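Local coordinates for protein putative glucoamylase (Bacteroides caccae ATCC 43185, PDB 4QT9) that is a putative glucoamylase of alpha/alpha toroid fold that probably hydrolyses glycosidic bonds in carbohydrates, at residues 26-31 and 373-378; 263-268 and 344-349; 267-272 and 398-403; 283-288 and 348-353. One frame throughout, in Å; residues are numbered along the deposited sequence.

Contact 1: residues 26-31 and 373-378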
loop_
_atom_site.group_PDB
_atom_site.type_symbol
_atom_site.label_atom_id
_atom_site.label_comp_id
_atom_site.label_asym_id
_atom_site.label_seq_id
_atom_site.Cartn_x
_atom_site.Cartn_y
_atom_site.Cartn_z
ATOM N N ASP A 26 8.238 12.127 -14.414
ATOM C CA ASP A 26 9.375 11.267 -14.771
ATOM C C ASP A 26 10.465 11.307 -13.686
ATOM O O ASP A 26 10.910 10.247 -13.222
ATOM C CB ASP A 26 9.963 11.677 -16.129
ATOM C CG ASP A 26 9.557 10.754 -17.273
ATOM O OD1 ASP A 26 9.752 9.505 -17.141
ATOM O OD2 ASP A 26 9.071 11.274 -18.314
ATOM N N THR A 27 10.865 12.527 -13.260
ATOM C CA THR A 27 11.858 12.746 -12.192
ATOM C C THR A 27 11.399 12.120 -10.857
ATOM O O THR A 27 12.193 11.431 -10.224
ATOM C CB THR A 27 12.121 14.255 -12.010
ATOM O OG1 THR A 27 12.518 14.796 -13.264
ATOM C CG2 THR A 27 13.173 14.551 -10.941
ATOM N N VAL A 28 10.140 12.385 -10.425
ATOM C CA VAL A 28 9.604 11.864 -9.156
ATOM C C VAL A 28 9.600 10.323 -9.225
ATOM O O VAL A 28 10.051 9.668 -8.279
ATOM C CB VAL A 28 8.213 12.467 -8.795
ATOM C CG1 VAL A 28 7.591 11.789 -7.556
ATOM C CG2 VAL A 28 8.330 13.980 -8.578
ATOM N N GLN A 29 9.182 9.765 -10.366
ATOM C CA GLN A 29 9.141 8.313 -10.567
ATOM C C GLN A 29 10.523 7.704 -10.527
ATOM O O GLN A 29 10.713 6.758 -9.765
ATOM C CB GLN A 29 8.459 7.951 -11.878
ATOM C CG GLN A 29 7.291 7.030 -11.706
ATOM C CD GLN A 29 6.764 6.614 -13.048
ATOM O OE1 GLN A 29 6.562 7.430 -13.969
ATOM N NE2 GLN A 29 6.585 5.330 -13.195
ATOM N N ARG A 30 11.485 8.251 -11.311
ATOM C CA ARG A 30 12.853 7.726 -11.347
ATOM C C ARG A 30 13.489 7.698 -9.951
ATOM O O ARG A 30 14.062 6.675 -9.572
ATOM C CB ARG A 30 13.738 8.514 -12.322
ATOM C CG ARG A 30 14.234 7.656 -13.478
ATOM C CD ARG A 30 15.742 7.653 -13.652
ATOM N NE ARG A 30 16.185 6.622 -14.600
ATOM C CZ ARG A 30 16.184 6.753 -15.928
ATOM N NH1 ARG A 30 15.742 7.871 -16.491
ATOM N NH2 ARG A 30 16.616 5.765 -16.699
ATOM N N ARG A 31 13.350 8.787 -9.166
ATOM C CA ARG A 31 13.946 8.845 -7.829
ATOM C C ARG A 31 13.251 7.924 -6.827
ATOM O O ARG A 31 13.941 7.283 -6.042
ATOM C CB ARG A 31 13.989 10.278 -7.306
ATOM C CG ARG A 31 15.071 11.089 -7.995
ATOM C CD ARG A 31 15.552 12.160 -7.077
ATOM N NE ARG A 31 16.275 13.186 -7.812
ATOM C CZ ARG A 31 16.827 14.253 -7.251
ATOM N NH1 ARG A 31 16.756 14.435 -5.933
ATOM N NH2 ARG A 31 17.461 15.145 -7.998
ATOM N N PHE A 373 16.005 9.604 -2.917
ATOM C CA PHE A 373 15.021 8.556 -3.234
ATOM C C PHE A 373 13.574 9.108 -3.341
ATOM O O PHE A 373 12.611 8.383 -3.090
ATOM C CB PHE A 373 15.082 7.417 -2.192
ATOM C CG PHE A 373 16.383 6.646 -2.124
ATOM C CD1 PHE A 373 17.292 6.680 -3.179
ATOM C CD2 PHE A 373 16.681 5.853 -1.023
ATOM C CE1 PHE A 373 18.481 5.964 -3.123
ATOM C CE2 PHE A 373 17.872 5.135 -0.967
ATOM C CZ PHE A 373 18.763 5.195 -2.019
ATOM N N GLY A 374 13.460 10.366 -3.762
ATOM C CA GLY A 374 12.198 11.076 -3.929
ATOM C C GLY A 374 11.847 11.930 -2.724
ATOM O O GLY A 374 12.716 12.293 -1.919
ATOM N N PHE A 375 10.567 12.273 -2.603
ATOM C CA PHE A 375 10.089 13.077 -1.492
ATOM C C PHE A 375 10.270 12.363 -0.177
ATOM O O PHE A 375 9.975 11.171 -0.071
ATOM C CB PHE A 375 8.602 13.442 -1.673
ATOM C CG PHE A 375 8.374 14.350 -2.856
ATOM C CD1 PHE A 375 8.739 15.693 -2.801
ATOM C CD2 PHE A 375 7.868 13.847 -4.051
ATOM C CE1 PHE A 375 8.598 16.517 -3.919
ATOM C CE2 PHE A 375 7.670 14.687 -5.148
ATOM C CZ PHE A 375 8.020 16.020 -5.069
ATOM N N TYR A 376 10.748 13.102 0.825
ATOM C CA TYR A 376 10.904 12.591 2.180
ATOM C C TYR A 376 9.520 12.303 2.768
ATOM O O TYR A 376 8.498 12.731 2.211
ATOM C CB TYR A 376 11.711 13.567 3.035
ATOM C CG TYR A 376 13.155 13.667 2.601
ATOM C CD1 TYR A 376 13.981 12.540 2.582
ATOM C CD2 TYR A 376 13.736 14.904 2.324
ATOM C CE1 TYR A 376 15.324 12.632 2.231
ATOM C CE2 TYR A 376 15.083 15.006 1.962
ATOM C CZ TYR A 376 15.871 13.871 1.929
ATOM O OH TYR A 376 17.191 13.967 1.591
ATOM N N ASP A 377 9.483 11.502 3.838
ATOM C CA ASP A 377 8.234 10.969 4.418
ATOM C C ASP A 377 7.186 12.019 4.865
ATOM O O ASP A 377 5.988 11.890 4.573
ATOM C CB ASP A 377 8.559 10.107 5.629
ATOM C CG ASP A 377 7.416 9.207 5.941
ATOM O OD1 ASP A 377 6.940 8.531 5.014
ATOM O OD2 ASP A 377 6.952 9.217 7.106
ATOM N N ALA A 378 7.626 12.973 5.665
ATOM C CA ALA A 378 6.732 13.962 6.214
ATOM C C ALA A 378 7.517 15.194 6.546
ATOM O O ALA A 378 8.740 15.126 6.544
ATOM C CB ALA A 378 6.054 13.407 7.451
#
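Val28 swings CG1 to the side opposite its backbone N (chi1 173°), leaving CG2 beside that N, while Phe375 holds its ring anti to its own carbonyl carbon (chi1 -66°). These torsions set the valine fork roughly perpendicular to the Phe375 side chain, closing on one corner of the ring: CE2 of Phe375 is 3.6 Å from Val28 CG2 and 3.8 Å from Val28 CG1. With an alanine here both of those methyls are gone, which would probably open a gap beside CE2 and leave the Phe375 ring freer to shift. Phe370, which meets the ring of Phe375, and Met359, Ile398 and Ile402, which touch Val28, complete this buried apolar cluster.

One turn further along the helix, contacts are made mainly through the backbone. Arg31 O receives a CA-H...O contact from Phe373 CA at 3.3 Å, and Arg31 CB rests 3.6 Å from Gly374 N. Gly374 has backbone angles at which a CB would jam against the preceding carbonyl oxygen, a local reason for glycine. The Arg31 guanidinium reaches past this segment to the first hairpin strand, where NH1 bonds Gly371 O. Strands 370-371 and 374-375, antiparallel and joined by a two-residue turn, form a beta hairpin that here packs on helix 21-37, in a fold of the alpha/alpha toroid class.

Contact 2: residues 263-268 and 344-349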
loop_
_atom_site.group_PDB
_atom_site.type_symbol
_atom_site.label_atom_id
_atom_site.label_comp_id
_atom_site.label_asym_id
_atom_site.label_seq_id
_atom_site.Cartn_x
_atom_site.Cartn_y
_atom_site.Cartn_z
ATOM N N TRP A 263 -5.891 4.871 3.102
ATOM C CA TRP A 263 -7.031 3.933 3.046
ATOM C C TRP A 263 -7.692 3.927 1.663
ATOM O O TRP A 263 -8.354 2.969 1.323
ATOM C CB TRP A 263 -8.077 4.294 4.090
ATOM C CG TRP A 263 -7.741 3.949 5.511
ATOM C CD1 TRP A 263 -6.503 3.732 6.043
ATOM C CD2 TRP A 263 -8.660 3.927 6.607
ATOM N NE1 TRP A 263 -6.598 3.555 7.399
ATOM C CE2 TRP A 263 -7.918 3.624 7.768
ATOM C CE3 TRP A 263 -10.052 4.091 6.713
ATOM C CZ2 TRP A 263 -8.523 3.475 9.024
ATOM C CZ3 TRP A 263 -10.641 3.988 7.961
ATOM C CH2 TRP A 263 -9.877 3.702 9.103
ATOM N N ALA A 264 -7.502 5.003 0.873
ATOM C CA ALA A 264 -8.018 5.158 -0.488
ATOM C C ALA A 264 -7.013 4.663 -1.544
ATOM O O ALA A 264 -7.331 4.662 -2.734
ATOM C CB ALA A 264 -8.340 6.634 -0.733
ATOM N N GLN A 265 -5.808 4.224 -1.110
ATOM C CA GLN A 265 -4.704 3.907 -2.008
ATOM C C GLN A 265 -4.185 2.486 -1.984
ATOM O O GLN A 265 -3.991 1.953 -3.070
ATOM C CB GLN A 265 -3.509 4.859 -1.731
ATOM C CG GLN A 265 -3.937 6.346 -1.906
ATOM C CD GLN A 265 -3.132 7.383 -1.156
ATOM O OE1 GLN A 265 -2.289 7.081 -0.297
ATOM N NE2 GLN A 265 -3.361 8.649 -1.498
ATOM N N TYR A 266 -3.842 1.910 -0.808
ATOM C CA TYR A 266 -3.174 0.575 -0.701
ATOM C C TYR A 266 -3.929 -0.565 -1.428
ATOM O O TYR A 266 -3.298 -1.320 -2.175
ATOM C CB TYR A 266 -2.982 0.169 0.769
ATOM C CG TYR A 266 -1.938 0.904 1.580
ATOM C CD1 TYR A 266 -1.307 2.046 1.084
ATOM C CD2 TYR A 266 -1.551 0.438 2.841
ATOM C CE1 TYR A 266 -0.342 2.721 1.830
ATOM C CE2 TYR A 266 -0.560 1.085 3.579
ATOM C CZ TYR A 266 -0.000 2.253 3.092
ATOM O OH TYR A 266 0.909 2.931 3.857
ATOM N N SER A 267 -5.268 -0.677 -1.229
ATOM C CA SER A 267 -6.040 -1.741 -1.888
ATOM C C SER A 267 -6.322 -1.419 -3.358
ATOM O O SER A 267 -6.900 -2.252 -4.036
ATOM C CB SER A 267 -7.363 -1.989 -1.167
ATOM O OG SER A 267 -7.124 -2.651 0.061
ATOM N N PHE A 268 -5.911 -0.238 -3.853
ATOM C CA PHE A 268 -6.194 0.149 -5.234
ATOM C C PHE A 268 -4.941 0.332 -6.089
ATOM O O PHE A 268 -5.016 0.931 -7.162
ATOM C CB PHE A 268 -7.068 1.418 -5.247
ATOM C CG PHE A 268 -8.404 1.134 -4.608
ATOM C CD1 PHE A 268 -9.322 0.277 -5.218
ATOM C CD2 PHE A 268 -8.724 1.661 -3.364
ATOM C CE1 PHE A 268 -10.547 -0.008 -4.606
ATOM C CE2 PHE A 268 -9.951 1.377 -2.761
ATOM C CZ PHE A 268 -10.848 0.539 -3.380
ATOM N N ALA A 344 -1.190 13.230 -1.001
ATOM C CA ALA A 344 -1.701 13.912 -2.192
ATOM C C ALA A 344 -1.179 13.267 -3.453
ATOM O O ALA A 344 -1.941 13.123 -4.414
ATOM C CB ALA A 344 -1.330 15.388 -2.175
ATOM N N LEU A 345 0.081 12.811 -3.435
ATOM C CA LEU A 345 0.686 12.269 -4.649
ATOM C C LEU A 345 0.152 10.908 -5.019
ATOM O O LEU A 345 -0.027 10.674 -6.209
ATOM C CB LEU A 345 2.218 12.246 -4.609
ATOM C CG LEU A 345 2.934 13.530 -4.171
ATOM C CD1 LEU A 345 4.420 13.425 -4.440
ATOM C CD2 LEU A 345 2.372 14.745 -4.808
ATOM N N SER A 346 -0.173 10.031 -4.040
ATOM C CA SER A 346 -0.713 8.710 -4.386
ATOM C C SER A 346 -2.234 8.785 -4.710
ATOM O O SER A 346 -2.845 7.769 -5.001
ATOM C CB SER A 346 -0.427 7.687 -3.288
ATOM O OG SER A 346 0.954 7.687 -2.946
ATOM N N SER A 347 -2.817 9.979 -4.680
ATOM C CA SER A 347 -4.202 10.195 -5.054
ATOM C C SER A 347 -4.294 10.823 -6.452
ATOM O O SER A 347 -5.378 11.220 -6.859
ATOM C CB SER A 347 -4.929 11.035 -4.004
ATOM O OG SER A 347 -5.568 10.130 -3.111
ATOM N N ILE A 348 -3.161 10.873 -7.190
ATOM C CA ILE A 348 -3.069 11.415 -8.562
ATOM C C ILE A 348 -4.099 10.735 -9.500
ATOM O O ILE A 348 -4.653 11.398 -10.375
ATOM C CB ILE A 348 -1.621 11.317 -9.131
ATOM C CG1 ILE A 348 -1.478 12.077 -10.475
ATOM C CG2 ILE A 348 -1.119 9.849 -9.225
ATOM C CD1 ILE A 348 -0.029 12.408 -10.891
ATOM N N VAL A 349 -4.372 9.437 -9.298
ATOM C CA VAL A 349 -5.340 8.662 -10.113
ATOM C C VAL A 349 -6.798 9.179 -9.910
ATOM O O VAL A 349 -7.627 9.025 -10.809
ATOM C CB VAL A 349 -5.255 7.139 -9.829
ATOM C CG1 VAL A 349 -3.892 6.581 -10.231
ATOM C CG2 VAL A 349 -5.585 6.807 -8.364
#
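Gln265 and Ser346 bring their CA atoms to 6.7 Å, the nearest pair of CA atoms between the 263-268 loop and a type I turn, Leu345 to Ile348, that starts on the last residue of helix 341-345. The contact thus joins a long loop to a helix-ending turn near the middle of an alpha/alpha toroid, about 8 Å from the centre of the chain. Gln265 does the bridging: its CG stands beside the backbone N (chi1 -58°) and the chain then runs extended, which delivers the carboxamide to the turn. NE2 of Gln265 donates to Ser347 OG over 3.1 Å, with 153° at the hydrogen and the serine oxygen only 9° out of the amide plane. The same nitrogen also bonds Ala343 O, so two acceptors grip it and fix the flip and rotation of the buried amide. A leucine in its place would probably leave Ser347 OG and Ala343 O each without this donor, with an apolar branch set against them.

Ser347 OG has a further partner in Thr292 OG1, so the serine links the amide to helix 284-301. The hydroxyl of Ser346 turns instead to Thr342 O, four residues back along the chain, and it is the CB of Ser346 that meets the glutamine. That carbon is 3.5 Å from Gln265 CD, 3.6 Å from Gln265 OE1 and 3.6 Å from Gln265 NE2; the near-equal distances place it above the middle of the amide group.

Contact 3: residues 267-272 and 398-403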
loop_
_atom_site.group_PDB
_atom_site.type_symbol
_atom_site.label_atom_id
_atom_site.label_comp_id
_atom_site.label_asym_id
_atom_site.label_seq_id
_atom_site.Cartn_x
_atom_site.Cartn_y
_atom_site.Cartn_z
ATOM N N SER A 267 -5.268 -0.677 -1.229
ATOM C CA SER A 267 -6.040 -1.741 -1.888
ATOM C C SER A 267 -6.322 -1.419 -3.358
ATOM O O SER A 267 -6.900 -2.252 -4.036
ATOM C CB SER A 267 -7.363 -1.989 -1.167
ATOM O OG SER A 267 -7.124 -2.651 0.061
ATOM N N PHE A 268 -5.911 -0.238 -3.853
ATOM C CA PHE A 268 -6.194 0.149 -5.234
ATOM C C PHE A 268 -4.941 0.332 -6.089
ATOM O O PHE A 268 -5.016 0.931 -7.162
ATOM C CB PHE A 268 -7.068 1.418 -5.247
ATOM C CG PHE A 268 -8.404 1.134 -4.608
ATOM C CD1 PHE A 268 -9.322 0.277 -5.218
ATOM C CD2 PHE A 268 -8.724 1.661 -3.364
ATOM C CE1 PHE A 268 -10.547 -0.008 -4.606
ATOM C CE2 PHE A 268 -9.951 1.377 -2.761
ATOM C CZ PHE A 268 -10.848 0.539 -3.380
ATOM N N LEU A 269 -3.811 -0.267 -5.666
ATOM C CA LEU A 269 -2.556 -0.232 -6.440
ATOM C C LEU A 269 -2.638 -1.209 -7.611
ATOM O O LEU A 269 -2.210 -0.877 -8.723
ATOM C CB LEU A 269 -1.338 -0.521 -5.576
ATOM C CG LEU A 269 -1.067 0.389 -4.371
ATOM C CD1 LEU A 269 0.232 -0.030 -3.727
ATOM C CD2 LEU A 269 -0.909 1.819 -4.775
ATOM N N GLY A 270 -3.235 -2.372 -7.359
ATOM C CA GLY A 270 -3.457 -3.407 -8.360
ATOM C C GLY A 270 -4.920 -3.463 -8.732
ATOM O O GLY A 270 -5.278 -3.538 -9.918
ATOM N N LEU A 271 -5.780 -3.445 -7.703
ATOM C CA LEU A 271 -7.231 -3.428 -7.883
ATOM C C LEU A 271 -7.632 -2.086 -8.544
ATOM O O LEU A 271 -7.469 -1.043 -7.938
ATOM C CB LEU A 271 -7.925 -3.631 -6.529
ATOM C CG LEU A 271 -9.463 -3.669 -6.539
ATOM C CD1 LEU A 271 -9.986 -4.924 -7.210
ATOM C CD2 LEU A 271 -10.006 -3.590 -5.140
ATOM N N ASP A 272 -8.071 -2.124 -9.809
ATOM C CA ASP A 272 -8.429 -0.931 -10.568
ATOM C C ASP A 272 -9.751 -0.309 -10.018
ATOM O O ASP A 272 -10.810 -0.941 -10.128
ATOM C CB ASP A 272 -8.551 -1.316 -12.059
ATOM C CG ASP A 272 -8.733 -0.195 -13.062
ATOM O OD1 ASP A 272 -8.931 0.968 -12.637
ATOM O OD2 ASP A 272 -8.746 -0.487 -14.278
ATOM N N ILE A 398 3.483 6.128 -4.220
ATOM C CA ILE A 398 3.831 7.247 -5.087
ATOM C C ILE A 398 4.243 6.736 -6.468
ATOM O O ILE A 398 3.690 7.194 -7.462
ATOM C CB ILE A 398 4.943 8.126 -4.447
ATOM C CG1 ILE A 398 4.408 8.797 -3.151
ATOM C CG2 ILE A 398 5.450 9.182 -5.456
ATOM C CD1 ILE A 398 5.460 9.464 -2.246
ATOM N N ALA A 399 5.196 5.759 -6.523
ATOM C CA ALA A 399 5.711 5.173 -7.766
ATOM C C ALA A 399 4.634 4.422 -8.511
ATOM O O ALA A 399 4.516 4.571 -9.717
ATOM C CB ALA A 399 6.860 4.251 -7.471
ATOM N N VAL A 400 3.785 3.709 -7.794
ATOM C CA VAL A 400 2.750 2.870 -8.402
ATOM C C VAL A 400 1.561 3.702 -8.924
ATOM O O VAL A 400 1.147 3.516 -10.079
ATOM C CB VAL A 400 2.337 1.752 -7.415
ATOM C CG1 VAL A 400 1.225 0.869 -8.003
ATOM C CG2 VAL A 400 3.569 0.894 -7.053
HETATM N N MSE A 401 1.067 4.667 -8.125
HETATM C CA MSE A 401 -0.069 5.478 -8.562
HETATM C C MSE A 401 0.302 6.413 -9.733
HETATM O O MSE A 401 -0.555 6.576 -10.625
HETATM C CB MSE A 401 -0.718 6.196 -7.398
HETATM C CG MSE A 401 -1.385 5.197 -6.457
HETATM SE SE MSE A 401 -2.735 4.056 -7.353
HETATM C CE MSE A 401 -4.256 4.242 -6.009
ATOM N N ILE A 402 1.569 6.950 -9.786
ATOM C CA ILE A 402 2.012 7.771 -10.924
ATOM C C ILE A 402 1.986 6.871 -12.181
ATOM O O ILE A 402 1.500 7.294 -13.239
ATOM C CB ILE A 402 3.397 8.442 -10.696
ATOM C CG1 ILE A 402 3.283 9.679 -9.770
ATOM C CG2 ILE A 402 4.031 8.854 -12.030
ATOM C CD1 ILE A 402 4.678 10.258 -9.306
ATOM N N GLU A 403 2.480 5.619 -12.052
ATOM C CA GLU A 403 2.477 4.664 -13.160
ATOM C C GLU A 403 1.043 4.359 -13.618
ATOM O O GLU A 403 0.759 4.444 -14.819
ATOM C CB GLU A 403 3.211 3.362 -12.805
ATOM C CG GLU A 403 3.465 2.502 -14.034
ATOM C CD GLU A 403 4.307 3.188 -15.098
ATOM O OE1 GLU A 403 5.378 3.737 -14.750
ATOM O OE2 GLU A 403 3.866 3.230 -16.269
#
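Leu269 supplies most of the apolar packing on the loop side, against Val400 and Met401. Its CB lies 3.8 Å from Val400 CG1, and its CD2 is 3.8 Å from Met401 CG and 3.9 Å from Met401 SE, the selenium of a selenomethionine. The Leu269 and Met401 side chains cross at about a right angle, so the leucine methyl touches the middle of the longer chain. Bends in Met401 at chi2 (-57°) and chi3 then carry its terminal CE on to Phe268, whose CB is 4.1 Å away.

A second kind of contact pairs methyl groups with backbone oxygens. Met401 CE sits 3.6 Å from Phe268 O, and Val400 CG1 comes within 3.9 Å of Leu269 O. Both carbonyls have true donors outside the two segments, Trp411 NE1 for Phe268 O and Asn404 ND2 for Leu269 O. Helix 67-83 adds Phe72 against Leu269 and Met75 against Val400.

No hydrogen bond joins residues 267-272 to residues 398-403. Between these two segments the contact is apolar packing, with the bent Met401 side chain reaching along the loop to Phe268; the polar tie to the same helix comes just beyond, at Asn404.

Contact 4: residues 283-288 and 348-353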
loop_
_atom_site.group_PDB
_atom_site.type_symbol
_atom_site.label_atom_id
_atom_site.label_comp_id
_atom_site.label_asym_id
_atom_site.label_seq_id
_atom_site.Cartn_x
_atom_site.Cartn_y
_atom_site.Cartn_z
ATOM N N SER A 283 -19.677 3.060 -6.791
ATOM C CA SER A 283 -18.411 3.445 -7.436
ATOM C C SER A 283 -17.297 3.640 -6.406
ATOM O O SER A 283 -17.279 4.658 -5.699
ATOM C CB SER A 283 -18.574 4.734 -8.255
ATOM O OG SER A 283 -17.331 5.159 -8.805
ATOM N N TYR A 284 -16.342 2.692 -6.353
ATOM C CA TYR A 284 -15.181 2.798 -5.460
ATOM C C TYR A 284 -14.298 3.981 -5.903
ATOM O O TYR A 284 -13.743 4.688 -5.048
ATOM C CB TYR A 284 -14.421 1.457 -5.379
ATOM C CG TYR A 284 -15.145 0.493 -4.457
ATOM C CD1 TYR A 284 -15.046 0.617 -3.073
ATOM C CD2 TYR A 284 -16.020 -0.462 -4.963
ATOM C CE1 TYR A 284 -15.759 -0.220 -2.217
ATOM C CE2 TYR A 284 -16.733 -1.312 -4.115
ATOM C CZ TYR A 284 -16.586 -1.195 -2.741
ATOM O OH TYR A 284 -17.303 -2.000 -1.881
ATOM N N PHE A 285 -14.293 4.293 -7.221
ATOM C CA PHE A 285 -13.544 5.459 -7.723
ATOM C C PHE A 285 -14.050 6.782 -7.098
ATOM O O PHE A 285 -13.241 7.597 -6.639
ATOM C CB PHE A 285 -13.626 5.564 -9.266
ATOM C CG PHE A 285 -12.801 6.709 -9.811
ATOM C CD1 PHE A 285 -11.437 6.558 -10.032
ATOM C CD2 PHE A 285 -13.375 7.962 -10.027
ATOM C CE1 PHE A 285 -10.667 7.628 -10.503
ATOM C CE2 PHE A 285 -12.603 9.031 -10.479
ATOM C CZ PHE A 285 -11.256 8.855 -10.729
ATOM N N HIS A 286 -15.386 6.993 -7.122
ATOM C CA HIS A 286 -15.973 8.219 -6.605
ATOM C C HIS A 286 -15.900 8.268 -5.082
ATOM O O HIS A 286 -15.697 9.344 -4.549
ATOM C CB HIS A 286 -17.396 8.410 -7.133
ATOM C CG HIS A 286 -17.407 8.749 -8.590
ATOM N ND1 HIS A 286 -17.695 7.800 -9.547
ATOM C CD2 HIS A 286 -17.067 9.903 -9.209
ATOM C CE1 HIS A 286 -17.577 8.414 -10.710
ATOM N NE2 HIS A 286 -17.205 9.682 -10.557
ATOM N N GLU A 287 -15.951 7.123 -4.390
ATOM C CA GLU A 287 -15.815 7.104 -2.928
ATOM C C GLU A 287 -14.420 7.572 -2.510
ATOM O O GLU A 287 -14.292 8.444 -1.652
ATOM C CB GLU A 287 -16.116 5.696 -2.345
ATOM C CG GLU A 287 -16.056 5.633 -0.820
ATOM C CD GLU A 287 -17.039 6.493 -0.033
ATOM O OE1 GLU A 287 -18.000 7.037 -0.626
ATOM O OE2 GLU A 287 -16.872 6.573 1.204
HETATM N N MSE A 288 -13.395 7.039 -3.165
HETATM C CA MSE A 288 -11.985 7.336 -2.888
HETATM C C MSE A 288 -11.592 8.732 -3.359
HETATM O O MSE A 288 -10.737 9.365 -2.724
HETATM C CB MSE A 288 -11.069 6.260 -3.486
HETATM C CG MSE A 288 -11.280 4.865 -2.863
HETATM SE SE MSE A 288 -11.702 4.822 -0.901
HETATM C CE MSE A 288 -13.147 3.416 -0.992
ATOM N N ILE A 348 -3.161 10.873 -7.190
ATOM C CA ILE A 348 -3.069 11.415 -8.562
ATOM C C ILE A 348 -4.099 10.735 -9.500
ATOM O O ILE A 348 -4.653 11.398 -10.375
ATOM C CB ILE A 348 -1.621 11.317 -9.131
ATOM C CG1 ILE A 348 -1.478 12.077 -10.475
ATOM C CG2 ILE A 348 -1.119 9.849 -9.225
ATOM C CD1 ILE A 348 -0.029 12.408 -10.891
ATOM N N VAL A 349 -4.372 9.437 -9.298
ATOM C CA VAL A 349 -5.340 8.662 -10.113
ATOM C C VAL A 349 -6.798 9.179 -9.910
ATOM O O VAL A 349 -7.627 9.025 -10.809
ATOM C CB VAL A 349 -5.255 7.139 -9.829
ATOM C CG1 VAL A 349 -3.892 6.581 -10.231
ATOM C CG2 VAL A 349 -5.585 6.807 -8.364
ATOM N N TYR A 350 -7.089 9.792 -8.743
ATOM C CA TYR A 350 -8.409 10.333 -8.378
ATOM C C TYR A 350 -8.557 11.828 -8.653
ATOM O O TYR A 350 -9.616 12.250 -9.138
ATOM C CB TYR A 350 -8.696 10.112 -6.881
ATOM C CG TYR A 350 -8.598 8.674 -6.456
ATOM C CD1 TYR A 350 -9.429 7.708 -7.011
ATOM C CD2 TYR A 350 -7.679 8.275 -5.487
ATOM C CE1 TYR A 350 -9.320 6.368 -6.652
ATOM C CE2 TYR A 350 -7.572 6.937 -5.106
ATOM C CZ TYR A 350 -8.399 5.989 -5.692
ATOM O OH TYR A 350 -8.348 4.679 -5.304
ATOM N N THR A 351 -7.546 12.628 -8.246
ATOM C CA THR A 351 -7.532 14.096 -8.378
ATOM C C THR A 351 -6.249 14.509 -9.129
ATOM O O THR A 351 -5.305 15.004 -8.502
ATOM C CB THR A 351 -7.655 14.747 -6.984
ATOM O OG1 THR A 351 -6.583 14.261 -6.170
ATOM C CG2 THR A 351 -8.996 14.441 -6.310
ATOM N N PRO A 352 -6.173 14.259 -10.466
ATOM C CA PRO A 352 -4.921 14.527 -11.193
ATOM C C PRO A 352 -4.385 15.963 -11.065
ATOM O O PRO A 352 -3.209 16.132 -10.745
ATOM C CB PRO A 352 -5.274 14.186 -12.643
ATOM C CG PRO A 352 -6.380 13.199 -12.539
ATOM C CD PRO A 352 -7.179 13.640 -11.358
ATOM N N GLU A 353 -5.239 16.988 -11.266
ATOM C CA GLU A 353 -4.826 18.396 -11.212
ATOM C C GLU A 353 -4.411 18.819 -9.804
ATOM O O GLU A 353 -3.350 19.426 -9.657
ATOM C CB GLU A 353 -5.916 19.331 -11.760
ATOM C CG GLU A 353 -6.141 19.231 -13.266
ATOM C CD GLU A 353 -4.937 19.419 -14.177
ATOM O OE1 GLU A 353 -4.181 20.401 -13.987
ATOM O OE2 GLU A 353 -4.761 18.586 -15.097
#
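Tyr350 presents both ring faces to aliphatic carbons: Met288 CB lies 3.4 Å above the plane of the Tyr350 ring on one side, offset toward the rim, and Val349 CG2 lies 3.7 Å above the plane of that ring on the other, over its centre. The first is a CH-pi contact, 25° off the ring normal, and Met288 and Tyr350 run side by side in the same direction. Phe285 offers an edge instead. Its CE1 meets Val349 O at 3.4 Å, close to the ring plane, so that a weakly positive C-H edge faces a carbonyl oxygen.

The rings of Phe285 and Tyr350 meet obliquely, their centroids 5.5 Å apart and their planes at 54°. The nearest atoms of this pair are Phe285 CE1 and Tyr350 CD1, at 3.7 Å. By setting CG opposite the backbone N (chi1 -177°), Phe285 extends its ring past Tyr350, and the two side chains pass one another antiparallel. Tyr350 has its polar ends tied down outside these segments: the hydroxyl bond to Ala264 O helps fix the ring between its two neighbours, and the backbone O is held by Arg289 NH1.

Ser283 occupies the N-cap position, its OG accepting from His286 N at 3.2 Å. The packing therefore joins the N-capped start of helix 284-301 to the turn leading into helix 352-364, a loop-to-helix junction within the alpha/alpha toroid.

In the fold
Helix 21-37, near the N terminus, is the first partner: contact 1 ties it to segment 373-378, which holds hairpin strand 374-375, and closes a loop of 341 residues. Contacts 2 and 4 lie wholly within that span. The 263-272 loop starts contacts 2 and 3, reaching the 344-349 turn and helix 392-406 respectively. Contact 3 crosses contact 1, since its second segment follows 373-378, and it encloses contact 4. Helix 284-301 begins contact 4, whose second segment shares residues 348-349 with that of contact 2. Direct touches knit them together: Phe375 meets Leu345, Gln29 probably bonds Glu403, and Val349 packs on Met401. N-terminal helix, central loop and later helices are thus joined.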